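Local coordinates for protein quinoline 2-oxidoreductase medium subunit (Pseudomonas putida, PDB 1T3Q) that binds flavin-adenine dinucleotide as the medium subunit of the molybdenum hydroxylase quinoline 2-oxidoreductase, and probably helps to pass electrons on through that cofactor, at residues Q19-D24 and G163-R168; G67-G72 and D83-K88; M135-S140 and R144-T149; P174-E179 and A208-L213. All coordinates share one frame; numbering follows the deposited sequence.

Contacts 1, 2 and 3 meet on one antiparallel sheet of the FAD-binding part of the chain. Contact 1 supplies strand 165-172, which has strand 68-72 of contact 2 and strand 134-139 of contact 3 as its neighbours. Contacts 1 and 3 are closest, with centres about 13 Å apart, and a salt bridge joins E164 OE2 to R144 NE at 2.8 Å. R168 of contact 1 packs on S70, V71 and G72 of contact 2. L166 of contact 1 binds the FAD adenine, and M135 of contact 3 touches L166. Contact 4 lies in a second sheet, away from the flavin, its centre about 34 Å from that of contact 1.

Contact 1 (Q19-D24 and G163-R168); sequences QVLADD and GEVLVR. With FAD (flavin-adenine dinucleotide), chain R.
L21 of helix 14-23 sets CG beside its own backbone N and opposite its carbonyl carbon (chi1 -63°), and CD1 thereby meets V165. V165 holds CG1 anti to its backbone N (chi1 -179°), which leaves CG2 turned to the helix. L21 CD1 and V165 CG2 are 3.8 Å apart, and the two side chains cross at about a right angle. Nearer the root of the leucine, L21 CB rests 4.0 Å from G163 CA. No hydrogen bond joins the segments.

The two methyls of V165 serve two neighbours. CG2 takes the leucine, while CG1 lies 4.0 Å from N1A of the FAD adenine. The next residue, L166, grips the adenine with its backbone. L166 N donates to FAD N1A at 2.9 Å, and FAD N6A donates to L166 O at 3.0 Å with an N-H...O angle of 165°. These two bonds use adjoining donor and acceptor groups on one edge of the base, so they fix its rotation. L166 CB also sits 3.5 Å from FAD N1A.

I29 packs on both L21 and V165, and its carbonyl oxygen is hydrogen-bonded to FAD. V165 further touches L14, V17 and I18 of the same helix. The arrangement is a helix packed against a sheet strand whose backbone reads the adenine, in an FAD-binding domain of the molybdopterin dehydrogenase family.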
loop_
_atom_site.group_PDB
_atom_site.type_symbol
_atom_site.label_atom_id
_atom_site.label_comp_id
_atom_site.label_asym_id
_atom_site.label_seq_id
_atom_site.Cartn_x
_atom_site.Cartn_y
_atom_site.Cartn_z
ATOM N N GLN C 19 -29.787 23.675 35.663
ATOM C CA GLN C 19 -31.027 23.416 34.947
ATOM C C GLN C 19 -30.931 22.138 34.112
ATOM O O GLN C 19 -31.850 21.315 34.106
ATOM C CB GLN C 19 -31.363 24.610 34.050
ATOM C CG GLN C 19 -32.823 24.689 33.633
ATOM C CD GLN C 19 -33.210 23.616 32.637
ATOM O OE1 GLN C 19 -34.187 22.888 32.837
ATOM N NE2 GLN C 19 -32.452 23.516 31.550
ATOM N N VAL C 20 -29.814 21.973 33.409
ATOM C CA VAL C 20 -29.623 20.794 32.576
ATOM C C VAL C 20 -29.575 19.521 33.416
ATOM O O VAL C 20 -30.248 18.541 33.104
ATOM C CB VAL C 20 -28.328 20.900 31.741
ATOM C CG1 VAL C 20 -28.153 19.646 30.891
ATOM C CG2 VAL C 20 -28.383 22.138 30.854
ATOM N N LEU C 21 -28.786 19.534 34.486
ATOM C CA LEU C 21 -28.680 18.362 35.352
ATOM C C LEU C 21 -30.034 18.049 35.977
ATOM O O LEU C 21 -30.403 16.890 36.166
ATOM C CB LEU C 21 -27.664 18.613 36.460
ATOM C CG LEU C 21 -26.222 18.845 36.011
ATOM C CD1 LEU C 21 -25.393 19.311 37.192
ATOM C CD2 LEU C 21 -25.658 17.557 35.424
ATOM N N ALA C 22 -30.772 19.101 36.304
ATOM C CA ALA C 22 -32.081 18.948 36.915
ATOM C C ALA C 22 -33.097 18.373 35.930
ATOM O O ALA C 22 -33.916 17.533 36.297
ATOM C CB ALA C 22 -32.559 20.295 37.441
ATOM N N ASP C 23 -33.033 18.824 34.679
ATOM C CA ASP C 23 -33.952 18.374 33.638
ATOM C C ASP C 23 -33.660 16.950 33.156
ATOM O O ASP C 23 -34.558 16.261 32.666
ATOM C CB ASP C 23 -33.896 19.339 32.448
ATOM C CG ASP C 23 -35.125 19.244 31.556
ATOM N N ASP C 24 -32.406 16.515 33.288
ATOM C CA ASP C 24 -32.002 15.173 32.864
ATOM C C ASP C 24 -31.232 14.457 33.973
ATOM O O ASP C 24 -30.034 14.676 34.152
ATOM C CB ASP C 24 -31.133 15.261 31.607
ATOM C CG ASP C 24 -30.709 13.898 31.092
ATOM O OD1 ASP C 24 -29.996 13.855 30.068
ATOM O OD2 ASP C 24 -31.087 12.875 31.707
ATOM N N GLY C 163 -28.268 16.514 40.943
ATOM C CA GLY C 163 -28.382 17.840 40.365
ATOM C C GLY C 163 -27.577 18.952 41.012
ATOM O O GLY C 163 -27.616 20.088 40.541
ATOM N N GLU C 164 -26.846 18.648 42.078
ATOM C CA GLU C 164 -26.055 19.675 42.754
ATOM C C GLU C 164 -24.675 19.880 42.148
ATOM O O GLU C 164 -24.101 18.968 41.550
ATOM C CB GLU C 164 -25.904 19.347 44.235
ATOM C CG GLU C 164 -27.204 19.383 45.008
ATOM C CD GLU C 164 -26.971 19.336 46.496
ATOM O OE1 GLU C 164 -26.292 18.393 46.957
ATOM O OE2 GLU C 164 -27.460 20.243 47.204
ATOM N N VAL C 165 -24.144 21.087 42.319
ATOM C CA VAL C 165 -22.831 21.435 41.792
ATOM C C VAL C 165 -21.953 22.040 42.883
ATOM O O VAL C 165 -22.329 23.021 43.515
ATOM C CB VAL C 165 -22.947 22.464 40.631
ATOM C CG1 VAL C 165 -21.568 22.792 40.082
ATOM C CG2 VAL C 165 -23.843 21.919 39.527
ATOM N N LEU C 166 -20.792 21.435 43.117
ATOM C CA LEU C 166 -19.849 21.942 44.101
ATOM C C LEU C 166 -19.320 23.208 43.433
ATOM O O LEU C 166 -18.803 23.153 42.320
ATOM C CB LEU C 166 -18.702 20.946 44.306
ATOM C CG LEU C 166 -18.009 20.902 45.670
ATOM C CD1 LEU C 166 -16.721 20.101 45.548
ATOM C CD2 LEU C 166 -17.718 22.299 46.173
ATOM N N VAL C 167 -19.451 24.348 44.098
ATOM C CA VAL C 167 -19.007 25.602 43.509
ATOM C C VAL C 167 -17.620 26.045 43.941
ATOM O O VAL C 167 -16.812 26.479 43.121
ATOM C CB VAL C 167 -20.007 26.728 43.825
ATOM C CG1 VAL C 167 -19.464 28.066 43.340
ATOM C CG2 VAL C 167 -21.337 26.417 43.162
ATOM N N ARG C 168 -17.347 25.956 45.232
ATOM C CA ARG C 168 -16.048 26.362 45.737
ATOM C C ARG C 168 -15.794 25.749 47.096
ATOM O O ARG C 168 -16.697 25.206 47.729
ATOM C CB ARG C 168 -15.962 27.889 45.846
ATOM C CG ARG C 168 -16.960 28.495 46.820
ATOM C CD ARG C 168 -16.671 29.967 47.090
ATOM N NE ARG C 168 -17.589 30.502 48.094
ATOM C CZ ARG C 168 -18.880 30.729 47.875
ATOM N NH1 ARG C 168 -19.642 31.206 48.846
ATOM N NH2 ARG C 168 -19.406 30.497 46.680
HETATM P PA FAD R . -13.799 14.627 36.560
HETATM O O1A FAD R . -13.118 13.336 36.272
HETATM O O2A FAD R . -14.350 15.314 35.551
HETATM O O5B FAD R . -14.956 14.068 37.369
HETATM C C5B FAD R . -14.901 13.660 38.774
HETATM C C4B FAD R . -16.362 13.278 39.261
HETATM O O4B FAD R . -16.876 14.469 39.980
HETATM C C3B FAD R . -17.478 12.933 38.216
HETATM O O3B FAD R . -18.394 12.007 38.720
HETATM C C2B FAD R . -18.089 14.337 37.921
HETATM O O2B FAD R . -19.426 14.260 37.494
HETATM C C1B FAD R . -18.062 14.976 39.278
HETATM N N9A FAD R . -17.844 16.422 39.281
HETATM C C8A FAD R . -16.753 17.104 38.782
HETATM N N7A FAD R . -16.738 18.390 39.128
HETATM C C5A FAD R . -17.882 18.564 39.872
HETATM C C6A FAD R . -18.453 19.754 40.580
HETATM N N6A FAD R . -17.919 20.949 40.563
HETATM N N1A FAD R . -19.645 19.517 41.253
HETATM C C2A FAD R . -20.246 18.277 41.290
HETATM N N3A FAD R . -19.804 17.143 40.672
HETATM C C4A FAD R . -18.647 17.345 39.927
HETATM N N1 FAD R . -6.036 11.730 42.392
HETATM C C2 FAD R . -5.467 11.822 43.597
HETATM O O2 FAD R . -6.074 12.213 44.563
HETATM N N3 FAD R . -4.164 11.275 43.853
HETATM C C4 FAD R . -3.469 10.549 42.889
HETATM O O4 FAD R . -2.391 10.077 43.172
HETATM C C4X FAD R . -4.116 10.370 41.585
HETATM N N5 FAD R . -3.491 9.663 40.588
HETATM C C5X FAD R . -4.093 9.613 39.344
HETATM C C6 FAD R . -3.429 8.866 38.317
HETATM C C7 FAD R . -3.961 8.764 37.031
HETATM C C7M FAD R . -3.235 7.936 35.994
HETATM C C8 FAD R . -5.228 9.460 36.699
HETATM C C8M FAD R . -5.857 9.397 35.328
HETATM C C9 FAD R . -5.886 10.224 37.700
HETATM C C9A FAD R . -5.342 10.295 39.022
HETATM N N10 FAD R . -5.966 11.036 40.121
HETATM C C10 FAD R . -5.416 11.054 41.367
HETATM C "C1'" FAD R . -7.318 11.615 39.895
HETATM C "C2'" FAD R . -7.293 13.153 39.662
HETATM O "O2'" FAD R . -7.032 13.818 40.903
HETATM C "C3'" FAD R . -8.669 13.512 39.095
HETATM O "O3'" FAD R . -8.475 14.690 38.300
HETATM C "C4'" FAD R . -9.734 13.800 40.187
HETATM O "O4'" FAD R . -9.925 12.667 41.038
HETATM C "C5'" FAD R . -11.018 14.104 39.469
HETATM O "O5'" FAD R . -11.055 15.607 39.078
HETATM P P FAD R . -11.496 15.988 37.690
HETATM O O1P FAD R . -11.472 17.520 37.671
HETATM O O2P FAD R . -10.793 15.333 36.687
HETATM O O3P FAD R . -12.902 15.574 37.548
#

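Contact 2 (G67-G72 and D83-K88); sequences GILSVG and DPTVAK
No ring lies between L69 and V86, the two side chains that carry this contact, and the flat group beside them is the carboxylate of D83. D83 OD1 accepts from V86 N at 2.9 Å through the anti lone pair, the one directed away from OD2. The N-H...O angle is 163°. D83 is the N-cap of helix 84-89, and this bond satisfies an amide of the first turn. A87 N donates to D83 O at 3.0 Å and continues the turn.

Across the contact the meeting is between methyls. L69 places CG anti to its backbone N (chi1 -161°), and the side chain reaches from strand 68-72 to the helix. L69 CD1 lies 4.1 Å from V86 CG2 and 4.2 Å from V86 CA. The leucine and valine side chains cross at about a right angle. The other branch is looser, with L69 CD2 at 4.5 Å from T85 CG2.

I62 of the adjacent strand 62-65 packs on L69, V86 and D83. L93 and P94 of helix 92-97 add to the cover of V86.

No hydrogen bond crosses between the segments. Strand and helix are therefore held here by hydrophobic packing without directional bonds, while the polar bonds stay on the helix side, where the D83 carboxylate takes V86 N and the D83 carbonyl takes A87 N.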
loop_
_atom_site.group_PDB
_atom_site.type_symbol
_atom_site.label_atom_id
_atom_site.label_comp_id
_atom_site.label_asym_id
_atom_site.label_seq_id
_atom_site.Cartn_x
_atom_site.Cartn_y
_atom_site.Cartn_z
ATOM N N GLY C 67 -9.044 35.845 56.764
ATOM C CA GLY C 67 -8.544 34.558 57.216
ATOM C C GLY C 67 -8.989 33.296 56.487
ATOM O O GLY C 67 -8.782 32.183 56.986
ATOM N N ILE C 68 -9.588 33.439 55.311
ATOM C CA ILE C 68 -10.011 32.246 54.579
ATOM C C ILE C 68 -9.722 32.276 53.078
ATOM O O ILE C 68 -9.971 33.269 52.393
ATOM C CB ILE C 68 -11.510 31.947 54.823
ATOM C CG1 ILE C 68 -12.236 31.660 53.512
ATOM C CG2 ILE C 68 -12.152 33.092 55.559
ATOM C CD1 ILE C 68 -13.695 31.326 53.720
ATOM N N LEU C 69 -9.189 31.164 52.584
ATOM C CA LEU C 69 -8.831 31.011 51.182
ATOM C C LEU C 69 -10.001 30.382 50.443
ATOM O O LEU C 69 -10.495 29.331 50.849
ATOM C CB LEU C 69 -7.602 30.107 51.075
ATOM C CG LEU C 69 -6.733 30.092 49.818
ATOM C CD1 LEU C 69 -6.277 28.660 49.607
ATOM C CD2 LEU C 69 -7.482 30.600 48.599
ATOM N N SER C 70 -10.456 31.038 49.380
ATOM C CA SER C 70 -11.561 30.526 48.581
ATOM C C SER C 70 -11.013 29.977 47.260
ATOM O O SER C 70 -10.387 30.704 46.484
ATOM C CB SER C 70 -12.581 31.638 48.306
ATOM O OG SER C 70 -13.675 31.148 47.544
ATOM N N VAL C 71 -11.236 28.687 47.019
ATOM C CA VAL C 71 -10.770 28.042 45.791
ATOM C C VAL C 71 -11.960 27.486 45.017
ATOM O O VAL C 71 -12.723 26.678 45.542
ATOM C CB VAL C 71 -9.792 26.885 46.101
ATOM C CG1 VAL C 71 -9.284 26.264 44.799
ATOM C CG2 VAL C 71 -8.631 27.395 46.933
ATOM N N GLY C 72 -12.114 27.933 43.774
ATOM C CA GLY C 72 -13.216 27.480 42.944
ATOM C C GLY C 72 -13.084 26.016 42.571
ATOM O O GLY C 72 -11.977 25.492 42.477
ATOM N N ASP C 83 -0.299 28.680 42.238
ATOM C CA ASP C 83 -0.869 30.002 42.473
ATOM C C ASP C 83 -0.283 30.704 43.705
ATOM O O ASP C 83 -0.189 30.116 44.783
ATOM C CB ASP C 83 -2.389 29.902 42.600
ATOM C CG ASP C 83 -3.035 31.238 42.896
ATOM O OD1 ASP C 83 -3.099 31.613 44.084
ATOM O OD2 ASP C 83 -3.464 31.918 41.939
ATOM N N PRO C 84 0.115 31.980 43.551
ATOM C CA PRO C 84 0.703 32.810 44.610
ATOM C C PRO C 84 -0.185 32.953 45.843
ATOM O O PRO C 84 0.280 32.815 46.973
ATOM C CB PRO C 84 0.922 34.155 43.917
ATOM C CG PRO C 84 1.112 33.777 42.488
ATOM C CD PRO C 84 0.043 32.735 42.289
ATOM N N THR C 85 -1.464 33.241 45.621
ATOM C CA THR C 85 -2.403 33.406 46.721
ATOM C C THR C 85 -2.464 32.144 47.569
ATOM O O THR C 85 -2.317 32.200 48.787
ATOM C CB THR C 85 -3.814 33.730 46.205
ATOM O OG1 THR C 85 -3.764 34.915 45.406
ATOM C CG2 THR C 85 -4.767 33.957 47.366
ATOM N N VAL C 86 -2.681 31.004 46.923
ATOM C CA VAL C 86 -2.747 29.740 47.638
ATOM C C VAL C 86 -1.449 29.505 48.396
ATOM O O VAL C 86 -1.457 29.132 49.568
ATOM C CB VAL C 86 -2.964 28.559 46.671
ATOM C CG1 VAL C 86 -2.827 27.246 47.423
ATOM C CG2 VAL C 86 -4.337 28.663 46.025
ATOM N N ALA C 87 -0.333 29.735 47.714
ATOM C CA ALA C 87 0.981 29.535 48.305
ATOM C C ALA C 87 1.190 30.318 49.600
ATOM O O ALA C 87 1.790 29.808 50.547
ATOM C CB ALA C 87 2.066 29.902 47.294
ATOM N N LYS C 88 0.694 31.549 49.652
ATOM C CA LYS C 88 0.883 32.361 50.848
ATOM C C LYS C 88 -0.142 32.087 51.950
ATOM O O LYS C 88 0.172 32.196 53.136
ATOM C CB LYS C 88 0.872 33.852 50.487
#

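Contact 3 (M135-S140 and R144-T149); sequences MYIASS and RSVSAT
M135 and V146 face each other as a hydrogen-bonded antiparallel pair. M135 N donates to V146 O at 2.7 Å, and V146 N returns a bond to M135 O at 3.0 Å. I137 and R144 form the next such pair, with I137 N to R144 O at 2.8 Å and R144 N to I137 O at 2.9 Å. Y136 and S145 make the non-hydrogen-bonded pair between them. There S145 CB lies over one face of the tyrosine ring, 4.1 Å from its centroid and 26° off the normal, a CH-pi contact.

I137, R144, V146 and M135 share the other face. R144 starts with CG between its backbone N and carbonyl carbon (chi1 72°), and from there its chain runs extended beside I137. I137 CD1 sits over one face of the guanidinium, 3.5 Å from R144 NH1. The same methyl is 3.8 Å from V146 CG1. The methionine is bent at chi2, and its SD comes to 3.7 Å from A148 CA.

The two strands, 134-139 and 142-147, form a beta hairpin at one edge of the five-stranded sheet. Segments 135-139 and 144-147 run at 145° to each other, antiparallel with some twist.

Further out, the guanidinium of R144 is anchored by salt bridges to E164 and D159. R168 makes a cation-pi contact with Y136. F151 packs against M135, I137 and V146. S147 caps helix 148-151 through a bond from D150 N to its OG.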
loop_
_atom_site.group_PDB
_atom_site.type_symbol
_atom_site.label_atom_id
_atom_site.label_comp_id
_atom_site.label_asym_id
_atom_site.label_seq_id
_atom_site.Cartn_x
_atom_site.Cartn_y
_atom_site.Cartn_z
ATOM N N MET C 135 -17.498 23.299 52.134
ATOM C CA MET C 135 -17.884 23.207 50.733
ATOM C C MET C 135 -19.169 23.982 50.510
ATOM O O MET C 135 -20.087 23.927 51.333
ATOM C CB MET C 135 -18.133 21.755 50.307
ATOM C CG MET C 135 -16.908 21.019 49.824
ATOM S SD MET C 135 -15.801 20.719 51.170
ATOM C CE MET C 135 -14.828 19.353 50.507
ATOM N N TYR C 136 -19.229 24.704 49.396
ATOM C CA TYR C 136 -20.427 25.452 49.050
ATOM C C TYR C 136 -21.003 24.777 47.820
ATOM O O TYR C 136 -20.358 24.701 46.774
ATOM C CB TYR C 136 -20.091 26.921 48.808
ATOM C CG TYR C 136 -19.712 27.608 50.099
ATOM C CD1 TYR C 136 -18.443 27.442 50.655
ATOM C CD2 TYR C 136 -20.653 28.347 50.818
ATOM C CE1 TYR C 136 -18.120 27.988 51.898
ATOM C CE2 TYR C 136 -20.340 28.896 52.065
ATOM C CZ TYR C 136 -19.073 28.710 52.597
ATOM O OH TYR C 136 -18.762 29.234 53.833
ATOM N N ILE C 137 -22.221 24.264 47.976
ATOM C CA ILE C 137 -22.907 23.519 46.933
ATOM C C ILE C 137 -24.140 24.231 46.395
ATOM O O ILE C 137 -25.010 24.646 47.162
ATOM C CB ILE C 137 -23.319 22.140 47.484
ATOM C CG1 ILE C 137 -22.078 21.427 48.039
ATOM C CG2 ILE C 137 -23.990 21.320 46.397
ATOM C CD1 ILE C 137 -22.381 20.222 48.912
ATOM N N ALA C 138 -24.216 24.353 45.074
ATOM C CA ALA C 138 -25.341 25.019 44.433
ATOM C C ALA C 138 -26.373 24.044 43.890
ATOM O O ALA C 138 -26.045 22.945 43.433
ATOM C CB ALA C 138 -24.845 25.922 43.311
ATOM N N SER C 139 -27.630 24.465 43.945
ATOM C CA SER C 139 -28.744 23.674 43.447
ATOM C C SER C 139 -29.766 24.683 42.958
ATOM O O SER C 139 -29.549 25.889 43.062
ATOM C CB SER C 139 -29.360 22.831 44.565
ATOM O OG SER C 139 -29.973 23.658 45.538
ATOM N N SER C 140 -30.875 24.192 42.428
ATOM C CA SER C 140 -31.919 25.076 41.942
ATOM C C SER C 140 -32.399 26.010 43.052
ATOM O O SER C 140 -32.707 27.177 42.807
ATOM C CB SER C 140 -33.097 24.249 41.430
ATOM O OG SER C 140 -34.198 25.083 41.122
ATOM N N ARG C 144 -25.862 26.001 49.558
ATOM C CA ARG C 144 -25.769 25.503 50.926
ATOM C C ARG C 144 -24.310 25.173 51.232
ATOM O O ARG C 144 -23.502 24.983 50.321
ATOM C CB ARG C 144 -26.622 24.245 51.102
ATOM C CG ARG C 144 -26.053 22.998 50.425
ATOM C CD ARG C 144 -27.065 21.860 50.452
ATOM N NE ARG C 144 -26.573 20.650 49.798
ATOM C CZ ARG C 144 -25.822 19.727 50.389
ATOM N NH1 ARG C 144 -25.424 18.659 49.706
ATOM N NH2 ARG C 144 -25.480 19.860 51.663
ATOM N N SER C 145 -23.973 25.109 52.513
ATOM C CA SER C 145 -22.607 24.794 52.904
ATOM C C SER C 145 -22.578 23.548 53.770
ATOM O O SER C 145 -23.550 23.226 54.454
ATOM C CB SER C 145 -21.976 25.967 53.663
ATOM O OG SER C 145 -22.643 26.203 54.889
ATOM N N VAL C 146 -21.458 22.842 53.730
ATOM C CA VAL C 146 -21.289 21.635 54.517
ATOM C C VAL C 146 -19.800 21.507 54.791
ATOM O O VAL C 146 -18.982 21.902 53.960
ATOM C CB VAL C 146 -21.800 20.402 53.744
ATOM C CG1 VAL C 146 -21.038 20.249 52.446
ATOM C CG2 VAL C 146 -21.670 19.160 54.600
ATOM N N SER C 147 -19.439 20.985 55.957
ATOM C CA SER C 147 -18.026 20.839 56.281
ATOM C C SER C 147 -17.417 19.780 55.378
ATOM O O SER C 147 -18.121 18.895 54.881
ATOM C CB SER C 147 -17.838 20.427 57.742
ATOM O OG SER C 147 -18.171 19.065 57.935
ATOM N N ALA C 148 -16.108 19.878 55.169
ATOM C CA ALA C 148 -15.388 18.928 54.335
ATOM C C ALA C 148 -15.543 17.527 54.916
ATOM O O ALA C 148 -15.648 16.549 54.176
ATOM C CB ALA C 148 -13.912 19.309 54.265
ATOM N N THR C 149 -15.563 17.433 56.243
ATOM C CA THR C 149 -15.716 16.141 56.903
ATOM C C THR C 149 -17.065 15.502 56.579
ATOM O O THR C 149 -17.133 14.302 56.313
ATOM C CB THR C 149 -15.568 16.273 58.438
ATOM O OG1 THR C 149 -14.248 16.736 58.750
ATOM C CG2 THR C 149 -15.793 14.924 59.117
#

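Contact 4 (P174-E179 and A208-L213); sequences PALHWE and AARIAL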
loop_
_atom_site.group_PDB
_atom_site.type_symbol
_atom_site.label_atom_id
_atom_site.label_comp_id
_atom_site.label_asym_id
_atom_site.label_seq_id
_atom_site.Cartn_x
_atom_site.Cartn_y
_atom_site.Cartn_z
ATOM N N PRO C 174 -4.837 28.116 58.213
ATOM C CA PRO C 174 -4.386 27.411 59.417
ATOM C C PRO C 174 -3.460 28.166 60.367
ATOM O O PRO C 174 -2.600 28.939 59.947
ATOM C CB PRO C 174 -3.733 26.150 58.851
ATOM C CG PRO C 174 -3.206 26.614 57.528
ATOM C CD PRO C 174 -4.346 27.444 56.996
ATOM N N ALA C 175 -3.660 27.932 61.659
ATOM C CA ALA C 175 -2.837 28.541 62.695
ATOM C C ALA C 175 -1.745 27.519 63.003
ATOM O O ALA C 175 -0.605 27.871 63.318
ATOM C CB ALA C 175 -3.676 28.817 63.935
ATOM N N LEU C 176 -2.107 26.244 62.894
ATOM C CA LEU C 176 -1.177 25.150 63.137
ATOM C C LEU C 176 -0.190 25.064 61.986
ATOM O O LEU C 176 -0.494 25.482 60.867
ATOM C CB LEU C 176 -1.932 23.821 63.219
ATOM C CG LEU C 176 -2.970 23.614 64.319
ATOM C CD1 LEU C 176 -3.835 22.405 63.980
ATOM C CD2 LEU C 176 -2.267 23.427 65.658
ATOM N N HIS C 177 0.995 24.526 62.258
ATOM C CA HIS C 177 1.990 24.343 61.212
ATOM C C HIS C 177 1.833 22.911 60.703
ATOM O O HIS C 177 2.006 21.954 61.459
ATOM C CB HIS C 177 3.404 24.544 61.747
ATOM C CG HIS C 177 4.464 24.209 60.748
ATOM N ND1 HIS C 177 4.917 22.924 60.550
ATOM C CD2 HIS C 177 5.111 24.982 59.842
ATOM C CE1 HIS C 177 5.796 22.918 59.565
ATOM N NE2 HIS C 177 5.931 24.152 59.117
ATOM N N TRP C 178 1.513 22.777 59.420
ATOM C CA TRP C 178 1.282 21.472 58.809
ATOM C C TRP C 178 2.402 20.861 57.977
ATOM O O TRP C 178 3.166 21.559 57.307
ATOM C CB TRP C 178 0.043 21.525 57.915
ATOM C CG TRP C 178 -1.247 21.699 58.630
ATOM C CD1 TRP C 178 -1.927 22.868 58.839
ATOM C CD2 TRP C 178 -2.041 20.662 59.209
ATOM N NE1 TRP C 178 -3.101 22.617 59.512
ATOM C CE2 TRP C 178 -3.194 21.271 59.752
ATOM C CE3 TRP C 178 -1.890 19.273 59.322
ATOM C CZ2 TRP C 178 -4.196 20.537 60.400
ATOM C CZ3 TRP C 178 -2.887 18.543 59.967
ATOM C CH2 TRP C 178 -4.024 19.179 60.498
ATOM N N GLU C 179 2.468 19.535 58.019
ATOM C CA GLU C 179 3.419 18.759 57.237
ATOM C C GLU C 179 2.635 17.528 56.807
ATOM O O GLU C 179 1.778 17.040 57.547
ATOM C CB GLU C 179 4.650 18.367 58.064
ATOM C CG GLU C 179 5.542 19.550 58.431
ATOM C CD GLU C 179 6.150 20.251 57.219
ATOM O OE1 GLU C 179 6.772 21.321 57.401
ATOM O OE2 GLU C 179 6.017 19.740 56.087
ATOM N N ALA C 208 -0.731 22.347 70.924
ATOM C CA ALA C 208 -1.907 21.934 70.170
ATOM C C ALA C 208 -1.469 21.008 69.044
ATOM O O ALA C 208 -0.442 21.240 68.406
ATOM C CB ALA C 208 -2.621 23.153 69.596
ATOM N N ALA C 209 -2.251 19.963 68.798
ATOM C CA ALA C 209 -1.917 19.014 67.748
ATOM C C ALA C 209 -3.151 18.451 67.063
ATOM O O ALA C 209 -4.177 18.223 67.698
ATOM C CB ALA C 209 -1.078 17.868 68.326
ATOM N N ARG C 210 -3.037 18.251 65.754
ATOM C CA ARG C 210 -4.099 17.665 64.946
ATOM C C ARG C 210 -3.405 16.654 64.043
ATOM O O ARG C 210 -2.692 17.025 63.110
ATOM C CB ARG C 210 -4.817 18.725 64.100
ATOM C CG ARG C 210 -5.715 19.667 64.897
ATOM C CD ARG C 210 -6.950 18.960 65.466
ATOM N NE ARG C 210 -7.898 18.562 64.426
ATOM C CZ ARG C 210 -9.107 18.056 64.665
ATOM N NH1 ARG C 210 -9.523 17.880 65.914
ATOM N NH2 ARG C 210 -9.901 17.722 63.656
ATOM N N ILE C 211 -3.595 15.377 64.355
ATOM C CA ILE C 211 -3.000 14.284 63.597
ATOM C C ILE C 211 -4.114 13.596 62.822
ATOM O O ILE C 211 -5.148 13.253 63.396
ATOM C CB ILE C 211 -2.344 13.251 64.539
ATOM C CG1 ILE C 211 -1.407 13.961 65.522
ATOM C CG2 ILE C 211 -1.588 12.203 63.725
ATOM C CD1 ILE C 211 -0.353 14.830 64.860
ATOM N N ALA C 212 -3.905 13.399 61.523
ATOM C CA ALA C 212 -4.909 12.760 60.682
ATOM C C ALA C 212 -4.309 11.741 59.725
ATOM O O ALA C 212 -3.229 11.946 59.175
ATOM C CB ALA C 212 -5.674 13.820 59.892
ATOM N N LEU C 213 -5.024 10.639 59.529
ATOM C CA LEU C 213 -4.583 9.590 58.621
ATOM C C LEU C 213 -5.615 9.403 57.519
ATOM O O LEU C 213 -6.821 9.412 57.776
ATOM C CB LEU C 213 -4.391 8.268 59.369
ATOM C CG LEU C 213 -3.121 8.110 60.212
ATOM C CD1 LEU C 213 -3.127 9.102 61.367
ATOM C CD2 LEU C 213 -3.048 6.692 60.742
#
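L176 and W178 reach over one face of an antiparallel four-stranded sheet to A208 and R210. Strand 177-183 and strand 205-214 are not paired with each other. Strand 193-202 runs between them and bonds to both, with H177 to L199 on one side and R210 to G198 on the other. The sheet belongs to the part of the chain assigned to the CO dehydrogenase flavoprotein C-terminal family.

Apolar contacts come first. The branches of L176 divide the work: CD2 lies 4.0 Å from A208 CB, and CD1 comes to 3.4 Å from R210 CG, a close approach. The leucine and arginine side chains cross obliquely. W178 uses the far rim of its six-membered ring, and its CH2 is 3.7 Å from R210 CB. S200 and A196 of the middle strand lie against L176 and W178 respectively.

No hydrogen bond crosses between the segments. The polar atom R210 O comes close to the indole, 3.5 Å from W178 CZ3 and set obliquely to the ring. The arginine chain is bent at chi2 and chi3, which carries its end away from L176. Its guanidinium plane stands 86° from the indole plane, so the two groups do not stack.

From helix 123-130, T130 also packs on W178. Within the segment 174-179, P174 CB sits in the plane of the indole at its edge, 3.7 Å from W178 CD1.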